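Local coordinates for amino acid adenylation domain-containing protein (Bacillus stratosphericus LAMA 585, PDB 6ULY) that probably selects an alpha-keto acid and activates it as an acyl adenylate, serving as the adenylation domain of a nonribosomal depsipeptide synthetase, at residues 339-343 with 382-387; 295-301 with 326-330; 229-234 with 266-270. One frame throughout, in Å; residues are numbered along the deposited sequence.

Contact 1: residues 339-343 with 382-387; sequences AVVFS and ELGKPI. With QA7 (5'-O-{(S)-hydroxy[(4-methyl-2-oxopentanoyl)oxy]phosphoryl}adenosine), chain C.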
loop_
_atom_site.group_PDB
_atom_site.type_symbol
_atom_site.label_atom_id
_atom_site.label_comp_id
_atom_site.label_asym_id
_atom_site.label_seq_id
_atom_site.Cartn_x
_atom_site.Cartn_y
_atom_site.Cartn_z
ATOM N N ALA A 339 19.454 -6.091 12.703
ATOM C CA ALA A 339 20.358 -6.744 11.765
ATOM C C ALA A 339 20.390 -8.251 11.979
ATOM O O ALA A 339 20.318 -8.738 13.109
ATOM C CB ALA A 339 21.764 -6.171 11.901
ATOM N N VAL A 340 20.498 -8.991 10.874
ATOM C CA VAL A 340 20.643 -10.441 10.909
ATOM C C VAL A 340 21.819 -10.926 10.079
ATOM O O VAL A 340 22.122 -12.121 10.095
ATOM C CB VAL A 340 19.345 -11.142 10.455
ATOM C CG1 VAL A 340 18.215 -10.839 11.434
ATOM C CG2 VAL A 340 18.963 -10.719 9.038
ATOM N N VAL A 341 22.499 -10.035 9.357
ATOM C CA VAL A 341 23.718 -10.361 8.626
ATOM C C VAL A 341 24.729 -9.246 8.858
ATOM O O VAL A 341 24.364 -8.068 8.919
ATOM C CB VAL A 341 23.465 -10.545 7.115
ATOM C CG1 VAL A 341 22.694 -11.828 6.849
ATOM C CG2 VAL A 341 22.728 -9.344 6.538
ATOM N N PHE A 342 26.002 -9.624 8.975
ATOM C CA PHE A 342 27.105 -8.680 9.118
ATOM C C PHE A 342 28.258 -9.133 8.235
ATOM O O PHE A 342 28.618 -10.314 8.244
ATOM C CB PHE A 342 27.581 -8.581 10.573
ATOM C CG PHE A 342 26.603 -7.917 11.497
ATOM C CD1 PHE A 342 26.604 -6.543 11.655
ATOM C CD2 PHE A 342 25.699 -8.670 12.229
ATOM C CE1 PHE A 342 25.713 -5.930 12.514
ATOM C CE2 PHE A 342 24.806 -8.064 13.090
ATOM C CZ PHE A 342 24.813 -6.693 13.233
ATOM N N SER A 343 28.834 -8.198 7.483
ATOM C CA SER A 343 29.978 -8.469 6.621
ATOM C C SER A 343 31.245 -7.925 7.268
ATOM O O SER A 343 31.300 -6.750 7.645
ATOM C CB SER A 343 29.782 -7.837 5.242
ATOM O OG SER A 343 30.966 -7.923 4.466
ATOM N N GLU A 382 28.645 -7.121 -0.356
ATOM C CA GLU A 382 28.232 -8.276 0.428
ATOM C C GLU A 382 27.828 -7.836 1.828
ATOM O O GLU A 382 28.461 -6.964 2.433
ATOM C CB GLU A 382 29.363 -9.302 0.507
ATOM C CG GLU A 382 29.690 -9.979 -0.814
ATOM C CD GLU A 382 30.718 -11.090 -0.664
ATOM O OE1 GLU A 382 31.933 -10.794 -0.687
ATOM O OE2 GLU A 382 30.310 -12.260 -0.512
ATOM N N LEU A 383 26.760 -8.439 2.343
ATOM C CA LEU A 383 26.258 -8.123 3.671
ATOM C C LEU A 383 26.556 -9.220 4.683
ATOM O O LEU A 383 26.216 -9.071 5.862
ATOM C CB LEU A 383 24.751 -7.843 3.607
ATOM C CG LEU A 383 24.366 -6.733 2.619
ATOM C CD1 LEU A 383 22.876 -6.429 2.684
ATOM C CD2 LEU A 383 25.174 -5.456 2.860
ATOM N N GLY A 384 27.191 -10.309 4.261
ATOM C CA GLY A 384 27.793 -11.252 5.183
ATOM C C GLY A 384 26.898 -12.431 5.509
ATOM O O GLY A 384 25.787 -12.591 4.993
ATOM N N LYS A 385 27.423 -13.271 6.391
ATOM C CA LYS A 385 26.738 -14.477 6.813
ATOM C C LYS A 385 25.669 -14.153 7.850
ATOM O O LYS A 385 25.775 -13.158 8.575
ATOM C CB LYS A 385 27.724 -15.477 7.408
ATOM C CG LYS A 385 28.731 -16.022 6.418
ATOM C CD LYS A 385 29.365 -17.309 6.920
ATOM C CE LYS A 385 30.306 -17.903 5.880
ATOM N NZ LYS A 385 31.416 -16.967 5.533
ATOM N N PRO A 386 24.638 -14.990 7.954
ATOM C CA PRO A 386 23.635 -14.781 9.000
ATOM C C PRO A 386 24.262 -14.884 10.380
ATOM O O PRO A 386 25.224 -15.623 10.595
ATOM C CB PRO A 386 22.626 -15.913 8.765
ATOM C CG PRO A 386 22.916 -16.438 7.406
ATOM C CD PRO A 386 24.358 -16.190 7.147
ATOM N N ILE A 387 23.698 -14.142 11.325
ATOM C CA ILE A 387 24.125 -14.247 12.716
ATOM C C ILE A 387 23.672 -15.605 13.237
ATOM O O ILE A 387 22.797 -16.238 12.628
ATOM C CB ILE A 387 23.565 -13.101 13.572
ATOM C CG1 ILE A 387 22.032 -13.101 13.553
ATOM C CG2 ILE A 387 24.113 -11.761 13.088
ATOM C CD1 ILE A 387 21.417 -12.061 14.491
HETATM C C01 QA7 C . 21.055 -3.102 9.909
HETATM C C02 QA7 C . 19.929 -2.261 10.378
HETATM C C03 QA7 C . 19.624 -2.559 11.821
HETATM C C04 QA7 C . 18.842 -2.466 9.373
HETATM C C05 QA7 C . 17.436 -2.578 9.871
HETATM C C06 QA7 C . 16.377 -1.717 9.265
HETATM C C10 QA7 C . 14.226 -2.582 6.680
HETATM C C11 QA7 C . 14.415 -2.493 5.321
HETATM C C12 QA7 C . 14.802 -3.920 4.745
HETATM C C13 QA7 C . 15.477 -3.668 3.756
HETATM C C14 QA7 C . 16.204 -2.214 4.016
HETATM C C16 QA7 C . 18.064 -2.601 5.452
HETATM C C18 QA7 C . 19.669 -2.790 4.062
HETATM C C19 QA7 C . 20.861 -2.940 3.360
HETATM C C21 QA7 C . 19.771 -2.674 1.431
HETATM C C23 QA7 C . 18.557 -2.575 3.365
HETATM N N15 QA7 C . 17.570 -2.448 4.261
HETATM N N17 QA7 C . 19.343 -2.810 5.352
HETATM N N20 QA7 C . 20.862 -2.884 2.073
HETATM N N22 QA7 C . 18.644 -2.520 2.027
HETATM N N24 QA7 C . 22.045 -3.176 4.068
HETATM O O07 QA7 C . 15.071 -1.850 9.576
HETATM O O09 QA7 C . 13.849 -1.378 7.236
HETATM O O25 QA7 C . 15.634 -1.687 5.001
HETATM O O26 QA7 C . 14.744 -3.445 2.535
HETATM O O27 QA7 C . 13.667 -4.863 4.457
HETATM O O28 QA7 C . 13.632 0.046 9.305
HETATM O O29 QA7 C . 12.690 -1.977 9.228
HETATM O O30 QA7 C . 16.695 -0.931 8.522
HETATM O O31 QA7 C . 17.182 -3.342 10.670
HETATM P P08 QA7 C . 13.815 -1.264 8.803
HETATM O O HOH W 1 27.734 -12.279 10.089
HETATM O O HOH W 2 31.080 -6.593 2.339
#
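Val341 and Pro386 form an antiparallel non-hydrogen-bonded pair, their CA atoms 4.4 Å apart, where the short, weakly bonded strand 385-386 edges the mixed sheet of this ANL-superfamily adenylation domain beside strand 338-342. One backbone hydrogen bond closes the pairing, from Ile387 N to Val340 O (2.8 Å). Toward Ser343 and Gly384 two waters bridge the segments instead: one donates to both Phe342 O and Lys385 O, and a second accepts from Ser343 OG while donating to Glu382 O. Between these waters lies Gly384, its backbone (phi 96°) suited to glycine; its CA makes a CA-H...O contact with Phe342 O at 3.3 Å, with no side chain to stand in the way. Ile387 holds CG1 between its backbone N and carbonyl carbon (chi1 60°), which carries CG2 to the edge of the Phe342 ring, 3.6 Å from CD2. Facing the same way as Pro386, Val341 lays CG1 over Pro386 CA and brings CG2 to Leu383 CB (3.9 Å). Both segments reach the keto acyl adenylate: Ala339 CB lies 3.7 Å from the acyl methyl C01 of QA7, while Leu383 CD1 sits 3.6 Å from the adenine amino nitrogen N24.

Contact 2: residues 295-301 with 326-330; sequences MTCMING and VIRPA. With QA7 (5'-O-{(S)-hydroxy[(4-methyl-2-oxopentanoyl)oxy]phosphoryl}adenosine), chain C.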
loop_
_atom_site.group_PDB
_atom_site.type_symbol
_atom_site.label_atom_id
_atom_site.label_comp_id
_atom_site.label_asym_id
_atom_site.label_seq_id
_atom_site.Cartn_x
_atom_site.Cartn_y
_atom_site.Cartn_z
ATOM N N MET A 295 38.204 3.347 17.028
ATOM C CA MET A 295 37.046 2.822 16.310
ATOM C C MET A 295 37.390 1.482 15.670
ATOM O O MET A 295 38.336 1.385 14.881
ATOM C CB MET A 295 36.592 3.822 15.249
ATOM C CG MET A 295 35.426 3.346 14.370
ATOM S SD MET A 295 33.950 2.868 15.299
ATOM C CE MET A 295 33.671 4.321 16.314
ATOM N N THR A 296 36.614 0.451 16.001
ATOM C CA THR A 296 36.793 -0.870 15.420
ATOM C C THR A 296 35.599 -1.356 14.613
ATOM O O THR A 296 35.764 -2.267 13.795
ATOM C CB THR A 296 37.085 -1.908 16.518
ATOM O OG1 THR A 296 35.993 -1.955 17.445
ATOM C CG2 THR A 296 38.363 -1.552 17.267
ATOM N N CYS A 297 34.416 -0.770 14.798
ATOM C CA CYS A 297 33.184 -1.299 14.213
ATOM C C CYS A 297 32.297 -0.138 13.773
ATOM O O CYS A 297 31.660 0.512 14.604
ATOM C CB CYS A 297 32.466 -2.194 15.217
ATOM S SG CYS A 297 30.809 -2.709 14.717
ATOM N N MET A 298 32.246 0.111 12.470
ATOM C CA MET A 298 31.339 1.100 11.890
ATOM C C MET A 298 30.323 0.334 11.047
ATOM O O MET A 298 30.553 0.055 9.870
ATOM C CB MET A 298 32.084 2.128 11.054
ATOM C CG MET A 298 33.169 2.874 11.799
ATOM S SD MET A 298 33.636 4.386 10.933
ATOM C CE MET A 298 32.285 5.458 11.424
ATOM N N ILE A 299 29.191 -0.005 11.659
ATOM C CA ILE A 299 28.163 -0.752 10.949
ATOM C C ILE A 299 27.475 0.165 9.949
ATOM O O ILE A 299 27.089 1.295 10.276
ATOM C CB ILE A 299 27.161 -1.364 11.937
ATOM C CG1 ILE A 299 27.819 -2.516 12.698
ATOM C CG2 ILE A 299 25.915 -1.838 11.198
ATOM C CD1 ILE A 299 27.107 -2.900 13.978
ATOM N N ASN A 300 27.332 -0.316 8.719
ATOM C CA ASN A 300 26.685 0.415 7.635
ATOM C C ASN A 300 25.480 -0.405 7.185
ATOM O O ASN A 300 25.641 -1.452 6.550
ATOM C CB ASN A 300 27.665 0.652 6.486
ATOM C CG ASN A 300 27.068 1.478 5.367
ATOM O OD1 ASN A 300 25.854 1.649 5.285
ATOM N ND2 ASN A 300 27.923 1.987 4.488
ATOM N N GLY A 301 24.279 0.062 7.520
ATOM C CA GLY A 301 23.079 -0.676 7.167
ATOM C C GLY A 301 21.833 0.172 7.283
ATOM O O GLY A 301 21.851 1.271 7.845
ATOM N N VAL A 326 37.095 -1.277 9.523
ATOM C CA VAL A 326 36.081 -1.049 10.546
ATOM C C VAL A 326 34.661 -1.058 9.990
ATOM O O VAL A 326 33.710 -1.253 10.758
ATOM C CB VAL A 326 36.321 0.289 11.268
ATOM C CG1 VAL A 326 37.729 0.338 11.845
ATOM C CG2 VAL A 326 36.077 1.465 10.316
ATOM N N ILE A 327 34.482 -0.840 8.691
ATOM C CA ILE A 327 33.145 -0.713 8.122
ATOM C C ILE A 327 32.552 -2.103 7.937
ATOM O O ILE A 327 33.104 -2.933 7.206
ATOM C CB ILE A 327 33.172 0.060 6.795
ATOM C CG1 ILE A 327 33.330 1.557 7.066
ATOM C CG2 ILE A 327 31.901 -0.226 5.991
ATOM C CD1 ILE A 327 33.410 2.408 5.813
ATOM N N ARG A 328 31.418 -2.351 8.585
ATOM C CA ARG A 328 30.738 -3.643 8.526
ATOM C C ARG A 328 29.359 -3.468 7.905
ATOM O O ARG A 328 28.411 -3.048 8.593
ATOM C CB ARG A 328 30.634 -4.252 9.922
ATOM C CG ARG A 328 31.987 -4.452 10.569
ATOM C CD ARG A 328 31.896 -5.223 11.871
ATOM N NE ARG A 328 33.143 -5.129 12.626
ATOM C CZ ARG A 328 33.304 -5.561 13.873
ATOM N NH1 ARG A 328 32.297 -6.128 14.521
ATOM N NH2 ARG A 328 34.476 -5.419 14.474
ATOM N N PRO A 329 29.195 -3.749 6.614
ATOM C CA PRO A 329 27.847 -3.746 6.034
ATOM C C PRO A 329 26.932 -4.700 6.787
ATOM O O PRO A 329 27.358 -5.753 7.268
ATOM C CB PRO A 329 28.080 -4.201 4.589
ATOM C CG PRO A 329 29.497 -3.831 4.301
ATOM C CD PRO A 329 30.237 -3.977 5.597
ATOM N N ALA A 330 25.663 -4.314 6.901
ATOM C CA ALA A 330 24.688 -5.128 7.611
ATOM C C ALA A 330 23.306 -4.888 7.023
ATOM O O ALA A 330 23.034 -3.837 6.439
ATOM C CB ALA A 330 24.690 -4.819 9.110
HETATM C C01 QA7 C . 21.055 -3.102 9.909
HETATM C C02 QA7 C . 19.929 -2.261 10.378
HETATM C C03 QA7 C . 19.624 -2.559 11.821
HETATM C C04 QA7 C . 18.842 -2.466 9.373
HETATM C C05 QA7 C . 17.436 -2.578 9.871
HETATM C C06 QA7 C . 16.377 -1.717 9.265
HETATM C C10 QA7 C . 14.226 -2.582 6.680
HETATM C C11 QA7 C . 14.415 -2.493 5.321
HETATM C C12 QA7 C . 14.802 -3.920 4.745
HETATM C C13 QA7 C . 15.477 -3.668 3.756
HETATM C C14 QA7 C . 16.204 -2.214 4.016
HETATM C C16 QA7 C . 18.064 -2.601 5.452
HETATM C C18 QA7 C . 19.669 -2.790 4.062
HETATM C C19 QA7 C . 20.861 -2.940 3.360
HETATM C C21 QA7 C . 19.771 -2.674 1.431
HETATM C C23 QA7 C . 18.557 -2.575 3.365
HETATM N N15 QA7 C . 17.570 -2.448 4.261
HETATM N N17 QA7 C . 19.343 -2.810 5.352
HETATM N N20 QA7 C . 20.862 -2.884 2.073
HETATM N N22 QA7 C . 18.644 -2.520 2.027
HETATM N N24 QA7 C . 22.045 -3.176 4.068
HETATM O O07 QA7 C . 15.071 -1.850 9.576
HETATM O O09 QA7 C . 13.849 -1.378 7.236
HETATM O O25 QA7 C . 15.634 -1.687 5.001
HETATM O O26 QA7 C . 14.744 -3.445 2.535
HETATM O O27 QA7 C . 13.667 -4.863 4.457
HETATM O O28 QA7 C . 13.632 0.046 9.305
HETATM O O29 QA7 C . 12.690 -1.977 9.228
HETATM O O30 QA7 C . 16.695 -0.931 8.522
HETATM O O31 QA7 C . 17.182 -3.342 10.670
HETATM P P08 QA7 C . 13.815 -1.264 8.803
#
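Met298 N donates to Val326 O at 2.6 Å and almost straight (174° at the hydrogen), the first of four backbone hydrogen bonds that zip the two segments together. Arg328 N then donates to Met298 O, Asn300 N to Arg328 O (2.9 Å), and Ala330 N to Asn300 O, the last one more bent at 144°. Each donor stands well above the plane of its acceptor carbonyl. The carbonyl of Ala330 turns outward instead and accepts from the adenine amino group, N24 of QA7, at 2.7 Å, so the base is read by a main-chain atom at the end of this ladder. Between the bonds, alpha hydrogens lean on the same oxygens, as from Ile327 CA to Met298 O. These are neighbouring parallel strands of a beta-alpha-beta crossover, with helix 307-317 as the connection, in the mixed sheet of the adenylation domain. On the face bearing Ile299 and Arg328, the arginine chain runs extended from CG to NE, and its guanidinium lies flat over Cys297, with CB 3.7 Å from CZ above the centre of the group; NH1 is held further on by Asn207 OD1. Along the same face Ile299 CG2 packs on Ala330 CB (3.8 Å), beside the ligand's acyl end. On the other face, Met298, Asn300 and Ile327 meet helix 307-317, and helix 255-262 also touches Met298. Val326, just before its strand, lies alongside Met298, CG2 to Met298 CG at 3.6 Å. Val326 CG1 reaches back to Met295 O (3.3 Å), and Asn300 ND2 is hydrogen-bonded to Asn272 OD1.

Contact 3: residues 229-234 with 266-270; sequences MFHLVN and TKTWA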
loop_
_atom_site.group_PDB
_atom_site.type_symbol
_atom_site.label_atom_id
_atom_site.label_comp_id
_atom_site.label_asym_id
_atom_site.label_seq_id
_atom_site.Cartn_x
_atom_site.Cartn_y
_atom_site.Cartn_z
ATOM N N MET A 229 19.859 -2.958 17.842
ATOM C CA MET A 229 21.215 -3.276 17.402
ATOM C C MET A 229 22.267 -2.570 18.249
ATOM O O MET A 229 23.394 -3.065 18.372
ATOM C CB MET A 229 21.399 -2.909 15.931
ATOM C CG MET A 229 22.756 -3.308 15.376
ATOM S SD MET A 229 22.941 -2.975 13.612
ATOM C CE MET A 229 22.852 -1.185 13.584
ATOM N N PHE A 230 21.925 -1.431 18.853
ATOM C CA PHE A 230 22.886 -0.682 19.659
ATOM C C PHE A 230 22.417 -0.557 21.101
ATOM O O PHE A 230 23.029 -1.162 21.984
ATOM C CB PHE A 230 23.161 0.678 19.017
ATOM C CG PHE A 230 24.377 0.671 18.138
ATOM C CD1 PHE A 230 25.505 1.387 18.488
ATOM C CD2 PHE A 230 24.409 -0.100 16.986
ATOM C CE1 PHE A 230 26.633 1.360 17.697
ATOM C CE2 PHE A 230 25.537 -0.134 16.191
ATOM C CZ PHE A 230 26.651 0.598 16.546
ATOM N N HIS A 231 21.342 0.182 21.374
ATOM C CA HIS A 231 20.990 0.452 22.764
ATOM C C HIS A 231 20.863 -0.842 23.566
ATOM O O HIS A 231 21.524 -1.008 24.599
ATOM C CB HIS A 231 19.698 1.265 22.836
ATOM C CG HIS A 231 19.226 1.515 24.234
ATOM N ND1 HIS A 231 20.019 2.108 25.195
ATOM C CD2 HIS A 231 18.045 1.242 24.836
ATOM C CE1 HIS A 231 19.342 2.196 26.327
ATOM N NE2 HIS A 231 18.143 1.677 26.136
ATOM N N LEU A 232 20.032 -1.782 23.099
ATOM C CA LEU A 232 19.825 -3.004 23.873
ATOM C C LEU A 232 21.057 -3.902 23.837
ATOM O O LEU A 232 21.392 -4.541 24.840
ATOM C CB LEU A 232 18.594 -3.755 23.368
ATOM C CG LEU A 232 17.250 -3.112 23.718
ATOM C CD1 LEU A 232 16.106 -3.943 23.151
ATOM C CD2 LEU A 232 17.085 -2.929 25.220
ATOM N N VAL A 233 21.742 -3.970 22.696
ATOM C CA VAL A 233 23.013 -4.687 22.651
ATOM C C VAL A 233 23.977 -4.106 23.675
ATOM O O VAL A 233 24.724 -4.839 24.336
ATOM C CB VAL A 233 23.607 -4.638 21.232
ATOM C CG1 VAL A 233 25.103 -4.919 21.270
ATOM C CG2 VAL A 233 22.902 -5.632 20.325
ATOM N N ASN A 234 23.972 -2.779 23.828
ATOM C CA ASN A 234 24.904 -2.132 24.743
ATOM C C ASN A 234 24.557 -2.443 26.194
ATOM O O ASN A 234 25.438 -2.773 26.993
ATOM C CB ASN A 234 24.909 -0.622 24.499
ATOM C CG ASN A 234 25.498 -0.249 23.156
ATOM O OD1 ASN A 234 26.400 -0.917 22.649
ATOM N ND2 ASN A 234 24.985 0.825 22.568
ATOM N N THR A 266 34.490 2.887 20.162
ATOM C CA THR A 266 34.957 1.687 19.484
ATOM C C THR A 266 33.961 1.160 18.458
ATOM O O THR A 266 34.352 0.391 17.574
ATOM C CB THR A 266 35.263 0.582 20.505
ATOM O OG1 THR A 266 34.043 0.096 21.079
ATOM C CG2 THR A 266 36.165 1.126 21.623
ATOM N N LYS A 267 32.696 1.566 18.539
ATOM C CA LYS A 267 31.704 1.113 17.575
ATOM C C LYS A 267 30.652 2.194 17.383
ATOM O O LYS A 267 30.386 2.992 18.287
ATOM C CB LYS A 267 31.037 -0.198 18.013
ATOM C CG LYS A 267 30.200 -0.077 19.274
ATOM C CD LYS A 267 29.588 -1.415 19.676
ATOM C CE LYS A 267 28.606 -1.234 20.821
ATOM N NZ LYS A 267 27.965 -2.499 21.240
ATOM N N THR A 268 30.054 2.196 16.194
ATOM C CA THR A 268 29.015 3.146 15.818
ATOM C C THR A 268 28.339 2.593 14.570
ATOM O O THR A 268 28.759 1.571 14.019
ATOM C CB THR A 268 29.597 4.546 15.583
ATOM O OG1 THR A 268 28.538 5.502 15.470
ATOM C CG2 THR A 268 30.446 4.580 14.319
ATOM N N TRP A 269 27.282 3.269 14.125
ATOM C CA TRP A 269 26.608 2.843 12.905
ATOM C C TRP A 269 25.842 4.004 12.295
ATOM O O TRP A 269 25.597 5.028 12.939
ATOM C CB TRP A 269 25.648 1.678 13.168
ATOM C CG TRP A 269 24.309 2.097 13.684
ATOM C CD1 TRP A 269 24.006 2.511 14.947
ATOM C CD2 TRP A 269 23.081 2.117 12.949
ATOM N NE1 TRP A 269 22.666 2.796 15.044
ATOM C CE2 TRP A 269 22.075 2.559 13.830
ATOM C CE3 TRP A 269 22.734 1.807 11.630
ATOM C CZ2 TRP A 269 20.749 2.704 13.433
ATOM C CZ3 TRP A 269 21.419 1.949 11.241
ATOM C CH2 TRP A 269 20.443 2.394 12.138
ATOM N N ALA A 270 25.452 3.814 11.038
ATOM C CA ALA A 270 24.605 4.748 10.313
ATOM C C ALA A 270 24.212 4.102 8.985
ATOM O O ALA A 270 24.899 3.189 8.514
ATOM C CB ALA A 270 25.324 6.084 10.064
#
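Beside the acyl end of the keto acyl adenylate pocket, helix 224-237 packs through Met229 and Phe230 onto Trp269 of strand 267-270, a helix-on-sheet contact within the adenylation domain. The helix segment runs roughly antiparallel to the strand, at 153° between directions, with the axes 10.2 Å apart, and it widens into a pi-type turn at 229-232. Met229, whose side chain also lies about 4 Å from QA7, extends with CG anti to its backbone N (chi1 -176°) and then bends at SD. That bend lowers CE onto one face of the indole, 3.7 Å from the centroid of the five-membered ring, a CH-pi contact; SD stands farther above the same ring, in a more distant Met-aromatic contact. The Phe230 ring meets the indole obliquely, planes at 35° and centroids 4.4 Å apart, so that Trp269 CD1 sits over one phenyl face toward its rim. From there the phenyl wedges against the strand backbone, CZ reaching Thr268 C at 3.3 Å and CE1 lying near Thr268 CA (3.5 Å). Trp269 NE1 is hydrogen-bonded to Asp217 OD1, which helps hold the indole's rotation under these two side chains. Farther along the helix, the extended Lys267 chain and the Asn234 side chain pass alongside, pointing opposite ways; the hydrogen bond from Lys267 NZ to Asn234 OD1 is doubtful because the oxygen is modelled too close to Lys267 CE. Lys267 NZ lies 3.7 Å from Val233 CG1.

All three contacts reach one mixed sheet, contact 3 by a helix lying on strand 267-270; strands 267-270, 297-301, 327-333, 338-342 and 385-386 stand in that order. Contact 2 is the middle term: its centre is 10 Å from contact 3 and 11 Å from contact 1. Backbone pairs continue the sheet on either side of it, Cys297 O with Thr268 N at 2.8 Å and Ser343 N with Pro329 O at 2.9 Å, both probable hydrogen bonds. Contacts 1 and 3, 15 Å apart, still meet beside the acyl chain, where Met229 SD packs 3.8 Å from Ala339 CB. Together they line QA7: contacts 1 and 2 reach the adenine, all three come up to the acyl end, and Asp442 and Ser334 add further hydrogen bonds.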